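Side-chain contacts in selenium-binding protein (Sulfolobus tokodaii, PDB 2ECE), which is of uncertain function but folds as a beta propeller and may bind selenium: residues A[179-182]-A[183-186]; A[32-35]-A[36-39]; A[272-275]-A[276-279]. One frame throughout, in Å; residues are numbered along the deposited sequence.

Contact 1 (A[179-182]-A[183-186])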
loop_
_atom_site.group_PDB
_atom_site.type_symbol
_atom_site.label_atom_id
_atom_site.label_comp_id
_atom_site.label_asym_id
_atom_site.label_seq_id
_atom_site.Cartn_x
_atom_site.Cartn_y
_atom_site.Cartn_z
ATOM N N LYS A 179 17.052 11.141 8.359
ATOM C CA LYS A 179 17.229 9.998 7.470
ATOM C C LYS A 179 17.556 8.735 8.245
ATOM O O LYS A 179 18.285 8.772 9.235
ATOM C CB LYS A 179 18.372 10.247 6.476
ATOM C CG LYS A 179 18.065 11.174 5.321
ATOM C CD LYS A 179 19.159 11.051 4.259
ATOM C CE LYS A 179 18.947 12.028 3.119
ATOM N NZ LYS A 179 18.953 13.423 3.640
ATOM N N TRP A 180 17.021 7.612 7.786
ATOM C CA TRP A 180 17.299 6.337 8.434
ATOM C C TRP A 180 18.616 5.753 7.925
ATOM O O TRP A 180 19.350 5.110 8.676
ATOM C CB TRP A 180 16.180 5.341 8.144
ATOM C CG TRP A 180 16.512 3.943 8.551
ATOM C CD1 TRP A 180 16.556 3.442 9.821
ATOM C CD2 TRP A 180 16.879 2.867 7.681
ATOM N NE1 TRP A 180 16.924 2.116 9.794
ATOM C CE2 TRP A 180 17.125 1.738 8.493
ATOM C CE3 TRP A 180 17.018 2.747 6.289
ATOM C CZ2 TRP A 180 17.511 0.500 7.961
ATOM C CZ3 TRP A 180 17.402 1.514 5.761
ATOM C CH2 TRP A 180 17.640 0.408 6.597
ATOM N N GLU A 181 18.909 5.990 6.649
ATOM C CA GLU A 181 20.115 5.456 6.018
ATOM C C GLU A 181 21.431 6.018 6.533
ATOM O O GLU A 181 21.601 7.234 6.641
ATOM C CB GLU A 181 20.080 5.677 4.500
ATOM C CG GLU A 181 18.876 5.100 3.761
ATOM C CD GLU A 181 17.651 5.988 3.870
ATOM O OE1 GLU A 181 17.777 7.115 4.399
ATOM O OE2 GLU A 181 16.566 5.565 3.420
ATOM N N ILE A 182 22.363 5.119 6.833
ATOM C CA ILE A 182 23.697 5.508 7.274
ATOM C C ILE A 182 24.628 5.238 6.086
ATOM O O ILE A 182 25.520 6.033 5.789
ATOM C CB ILE A 182 24.156 4.691 8.513
ATOM C CG1 ILE A 182 23.451 5.212 9.771
ATOM C CG2 ILE A 182 25.671 4.814 8.702
ATOM C CD1 ILE A 182 23.810 6.657 10.113
ATOM N N ASP A 183 24.386 4.124 5.396
ATOM C CA ASP A 183 25.178 3.728 4.228
ATOM C C ASP A 183 24.230 3.110 3.202
ATOM O O ASP A 183 23.894 1.932 3.299
ATOM C CB ASP A 183 26.240 2.695 4.627
ATOM C CG ASP A 183 27.105 2.261 3.452
ATOM O OD1 ASP A 183 26.743 2.553 2.292
ATOM O OD2 ASP A 183 28.148 1.617 3.689
ATOM N N ARG A 184 23.825 3.898 2.208
ATOM C CA ARG A 184 22.871 3.432 1.198
ATOM C C ARG A 184 23.466 2.738 -0.023
ATOM O O ARG A 184 22.726 2.354 -0.925
ATOM C CB ARG A 184 22.011 4.605 0.715
ATOM C CG ARG A 184 22.741 5.625 -0.160
ATOM C CD ARG A 184 22.046 6.977 -0.072
ATOM N NE ARG A 184 20.608 6.796 -0.096
ATOM C CZ ARG A 184 19.731 7.571 0.530
ATOM N NH1 ARG A 184 20.129 8.617 1.249
ATOM N NH2 ARG A 184 18.446 7.270 0.456
ATOM N N GLY A 185 24.785 2.579 -0.061
ATOM C CA GLY A 185 25.388 1.941 -1.217
ATOM C C GLY A 185 24.940 2.693 -2.459
ATOM O O GLY A 185 24.975 3.921 -2.474
ATOM N N ASP A 186 24.503 1.982 -3.495
ATOM C CA ASP A 186 24.060 2.669 -4.695
ATOM C C ASP A 186 22.544 2.768 -4.827
ATOM O O ASP A 186 22.017 2.982 -5.918
ATOM C CB ASP A 186 24.673 2.032 -5.951
ATOM C CG ASP A 186 24.122 0.651 -6.257
ATOM O OD1 ASP A 186 24.472 0.125 -7.336
ATOM O OD2 ASP A 186 23.353 0.091 -5.444
#
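In the linker that leaves the outermost strand of one propeller blade (176-179) for the first strand of the next (193-196), E181 and R184 stack flat group on flat group. The carboxylate and guanidinium planes are 20° apart, with E181 CG lying 4.0 Å above the R184 plane and displaced toward its rim. The charges attract without a hydrogen bond: E181 OE2 stands 3.9 Å from R184 NH2, a long salt bridge in which the oxygen sits well out of the guanidinium plane and no N-H points at it. A bend at chi2 (80°) turns the E181 carboxylate back to this position. Both groups find their firm polar partners outside the linker. Y137 OH bonds to E181 OE1 and to R184 NH2, while I166 N holds E181 OE2, so the tyrosine hydroxyl ties both members of the stacked pair to strand 137-138 of the same chain. K179 reaches the same arginine differently, its CD lying at the guanidinium edge, 4.0 Å from R184 NH1. The two positive ends stay apart, and K179 NZ goes instead to S135 O, its charge also over the Y137 ring in a cation-pi contact. The linker bends at R184 itself, in an Asx turn that D183 opens. D183 holds CG anti to its own N (chi1 -179°), and G185 N donates to D183 OD1 at 3.1 Å, nearly along the C-O axis.

Contact 2 (A[32-35]-A[36-39])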
loop_
_atom_site.group_PDB
_atom_site.type_symbol
_atom_site.label_atom_id
_atom_site.label_comp_id
_atom_site.label_asym_id
_atom_site.label_seq_id
_atom_site.Cartn_x
_atom_site.Cartn_y
_atom_site.Cartn_z
ATOM N N CYS A 32 -8.718 9.463 1.446
ATOM C CA CYS A 32 -9.458 9.967 0.285
ATOM C C CYS A 32 -8.873 11.276 -0.237
ATOM O O CYS A 32 -8.353 12.076 0.531
ATOM C CB CYS A 32 -10.928 10.172 0.653
ATOM S SG CYS A 32 -11.781 8.624 1.029
ATOM N N LEU A 33 -8.985 11.505 -1.542
ATOM C CA LEU A 33 -8.417 12.709 -2.123
ATOM C C LEU A 33 -9.241 13.373 -3.228
ATOM O O LEU A 33 -10.005 12.720 -3.937
ATOM C CB LEU A 33 -7.028 12.395 -2.681
ATOM C CG LEU A 33 -7.003 11.279 -3.742
ATOM C CD1 LEU A 33 -5.832 11.491 -4.682
ATOM C CD2 LEU A 33 -6.914 9.915 -3.061
ATOM N N TYR A 34 -9.066 14.684 -3.353
ATOM C CA TYR A 34 -9.713 15.472 -4.396
ATOM C C TYR A 34 -8.588 15.928 -5.327
ATOM O O TYR A 34 -8.830 16.512 -6.387
ATOM C CB TYR A 34 -10.432 16.682 -3.795
ATOM C CG TYR A 34 -11.810 16.358 -3.254
ATOM C CD1 TYR A 34 -12.837 15.950 -4.110
ATOM C CD2 TYR A 34 -12.090 16.453 -1.892
ATOM C CE1 TYR A 34 -14.108 15.644 -3.618
ATOM C CE2 TYR A 34 -13.357 16.149 -1.392
ATOM C CZ TYR A 34 -14.356 15.748 -2.259
ATOM O OH TYR A 34 -15.607 15.458 -1.777
ATOM N N THR A 35 -7.353 15.650 -4.914
ATOM C CA THR A 35 -6.180 16.004 -5.701
ATOM C C THR A 35 -6.268 15.275 -7.041
ATOM O O THR A 35 -6.382 14.050 -7.083
ATOM C CB THR A 35 -4.873 15.581 -4.987
ATOM O OG1 THR A 35 -4.812 16.184 -3.690
ATOM C CG2 THR A 35 -3.668 16.028 -5.784
ATOM N N GLY A 36 -6.240 16.031 -8.135
ATOM C CA GLY A 36 -6.316 15.420 -9.452
ATOM C C GLY A 36 -7.723 15.344 -10.033
ATOM O O GLY A 36 -7.905 14.954 -11.190
ATOM N N THR A 37 -8.720 15.723 -9.239
ATOM C CA THR A 37 -10.106 15.681 -9.695
ATOM C C THR A 37 -10.558 17.018 -10.257
ATOM O O THR A 37 -11.605 17.107 -10.896
ATOM C CB THR A 37 -11.060 15.342 -8.553
ATOM O OG1 THR A 37 -11.033 16.409 -7.596
ATOM C CG2 THR A 37 -10.655 14.020 -7.892
ATOM N N GLY A 38 -9.778 18.059 -10.000
ATOM C CA GLY A 38 -10.144 19.376 -10.482
ATOM C C GLY A 38 -11.020 20.088 -9.475
ATOM O O GLY A 38 -11.411 21.235 -9.680
ATOM N N ILE A 39 -11.334 19.405 -8.379
ATOM C CA ILE A 39 -12.162 19.984 -7.331
ATOM C C ILE A 39 -11.285 20.614 -6.261
ATOM O O ILE A 39 -10.420 19.956 -5.683
ATOM C CB ILE A 39 -13.071 18.913 -6.713
ATOM C CG1 ILE A 39 -14.089 18.465 -7.763
ATOM C CG2 ILE A 39 -13.771 19.460 -5.476
ATOM C CD1 ILE A 39 -14.737 17.156 -7.463
#
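Y34 and T37 are joined through the main chain, T37 N donating to Y34 O at 3.0 Å across a type II beta turn with T35 and G36 at its corners. G36 sits at positive phi (94°), where a CB would collide with T35 O. The side chain of T37 doubles the backbone link: T37 OG1 gives its proton to the same Y34 O over a very short 2.5 Å. The two donors come in differently, the hydroxyl tilted only 17° from the carbonyl plane and the amide well above it. With OG1 between its own N and carbonyl carbon (chi1 65°), T37 can also accept, and I39 N reaches T37 OG1 at 3.1 Å to make an ST turn. That second turn brings I39 back to Y34, where I39 CG2 meets Y34 CD1 obliquely at 3.9 Å, while T37 OG1 lies near the plane of the tyrosine ring, at its edge. Beyond the turn, D43 takes both Y34 N and T35 OG1. A valine in place of T37 would probably leave Y34 O with one donor fewer and I39 N without its acceptor, freeing the chain around G38 to shift. Because one hydroxyl donates backward and accepts forward, it couples two successive turns, and the chain leaving strand 27-33 is fixed by bonding rather than by apolar packing alone.

Contact 3 (A[272-275]-A[276-279])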
loop_
_atom_site.group_PDB
_atom_site.type_symbol
_atom_site.label_atom_id
_atom_site.label_comp_id
_atom_site.label_asym_id
_atom_site.label_seq_id
_atom_site.Cartn_x
_atom_site.Cartn_y
_atom_site.Cartn_z
ATOM N N VAL A 272 5.169 -3.976 -11.825
ATOM C CA VAL A 272 4.011 -3.530 -12.595
ATOM C C VAL A 272 3.981 -3.787 -14.100
ATOM O O VAL A 272 2.976 -4.273 -14.623
ATOM C CB VAL A 272 3.744 -2.019 -12.369
ATOM C CG1 VAL A 272 2.506 -1.584 -13.149
ATOM C CG2 VAL A 272 3.548 -1.744 -10.879
ATOM N N VAL A 273 5.059 -3.477 -14.804
ATOM C CA VAL A 273 5.032 -3.652 -16.247
ATOM C C VAL A 273 6.347 -4.078 -16.889
ATOM O O VAL A 273 7.427 -3.615 -16.513
ATOM C CB VAL A 273 4.529 -2.354 -16.917
ATOM C CG1 VAL A 273 5.394 -1.188 -16.485
ATOM C CG2 VAL A 273 4.535 -2.497 -18.433
ATOM N N SER A 274 6.241 -4.980 -17.860
ATOM C CA SER A 274 7.399 -5.469 -18.591
ATOM C C SER A 274 7.563 -4.645 -19.855
ATOM O O SER A 274 6.594 -4.398 -20.565
ATOM C CB SER A 274 7.209 -6.937 -18.973
ATOM O OG SER A 274 8.095 -7.295 -20.021
ATOM N N LEU A 275 8.787 -4.217 -20.139
ATOM C CA LEU A 275 9.034 -3.432 -21.340
ATOM C C LEU A 275 8.986 -4.309 -22.590
ATOM O O LEU A 275 8.989 -3.796 -23.708
ATOM C CB LEU A 275 10.395 -2.737 -21.260
ATOM C CG LEU A 275 10.570 -1.659 -20.185
ATOM C CD1 LEU A 275 11.923 -1.003 -20.350
ATOM C CD2 LEU A 275 9.465 -0.623 -20.301
ATOM N N LYS A 276 8.939 -5.625 -22.398
ATOM C CA LYS A 276 8.893 -6.561 -23.523
ATOM C C LYS A 276 7.475 -6.849 -24.009
ATOM O O LYS A 276 7.213 -6.847 -25.216
ATOM C CB LYS A 276 9.556 -7.889 -23.147
ATOM C CG LYS A 276 9.484 -8.942 -24.252
ATOM C CD LYS A 276 9.748 -10.352 -23.725
ATOM C CE LYS A 276 9.646 -11.392 -24.843
ATOM N NZ LYS A 276 9.689 -12.805 -24.344
ATOM N N ASP A 277 6.558 -7.103 -23.078
ATOM C CA ASP A 277 5.187 -7.420 -23.458
ATOM C C ASP A 277 4.100 -6.837 -22.562
ATOM O O ASP A 277 2.956 -7.290 -22.603
ATOM C CB ASP A 277 5.009 -8.936 -23.540
ATOM C CG ASP A 277 5.353 -9.633 -22.237
ATOM O OD1 ASP A 277 5.625 -8.928 -21.241
ATOM O OD2 ASP A 277 5.348 -10.882 -22.205
ATOM N N LEU A 278 4.449 -5.846 -21.749
ATOM C CA LEU A 278 3.477 -5.194 -20.868
ATOM C C LEU A 278 2.874 -6.077 -19.777
ATOM O O LEU A 278 1.871 -5.704 -19.172
ATOM C CB LEU A 278 2.324 -4.605 -21.691
ATOM C CG LEU A 278 2.601 -3.512 -22.721
ATOM C CD1 LEU A 278 1.353 -3.289 -23.565
ATOM C CD2 LEU A 278 3.006 -2.233 -22.014
ATOM N N SER A 279 3.463 -7.241 -19.526
ATOM C CA SER A 279 2.938 -8.126 -18.494
ATOM C C SER A 279 3.347 -7.649 -17.103
ATOM O O SER A 279 4.239 -6.810 -16.957
ATOM C CB SER A 279 3.453 -9.549 -18.693
ATOM O OG SER A 279 4.850 -9.612 -18.474
HETATM O O HOH W 1 1.130 -4.514 -16.630
#
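At the hairpin turn between strands 266-274 and 280-288, S274 meets K276, D277, L278 and S279, using its side chain and its backbone together. S274 OG lies anti to the backbone N (chi1 161°), beside its own carbonyl carbon, which carries the hydroxyl forward to the amide two residues on: K276 N donates to S274 OG at 3.0 Å. The same hydroxyl is 3.2 Å from D277 OD1, at best a weak bond, since its proton could turn to a different acceptor. D277 OD1 is served more firmly from S279. The S279 hydroxyl comes in on the syn side but tilted out of the carboxylate plane, S279 OG to D277 OD1 3.0 Å, and S279 N approaches from above the carboxylate, 3.2 Å from D277 OD1, both from one face of the plane. S279 can bring both donors to one oxygen because its OG stands between its N and carbonyl carbon (chi1 67°), close to the amide. The N-H bond defines an Asx turn, set here in the hairpin linking the second and third strands of a propeller blade. L278, at positive phi (65°), helps reverse the chain, and L278 N donates to S274 O at 2.8 Å; S274 N to S279 O is only a weak bond. On the apolar side V273 and L278 lie alongside each other, pointing the same way, with V273 CG2 3.9 Å from L278 CD2, and F316 and P320 also pack on L278. A water spans the two arms beside the turn, donating to V272 O at 2.7 Å and also to L278 O.

In the fold
The three contacts belong to three different blades or their joints in one seven-bladed propeller, and none touches another. Along the chain contact 2 comes first, then contact 1, then contact 3. Their centres are spaced rather evenly, about 34 Å between contacts 1 and 2, about 30 Å between 1 and 3, and about 29 Å between 2 and 3. Contacts 2 and 3 shape hairpin connections within a blade; contact 2 begins on the last residues of strand 27-33, which pairs with strand 443-449 from the far end of the chain, the blade that closes the ring. Contact 1 instead joins consecutive blades. Each turn therefore probably sets the chain's course locally, at well separated points round the propeller.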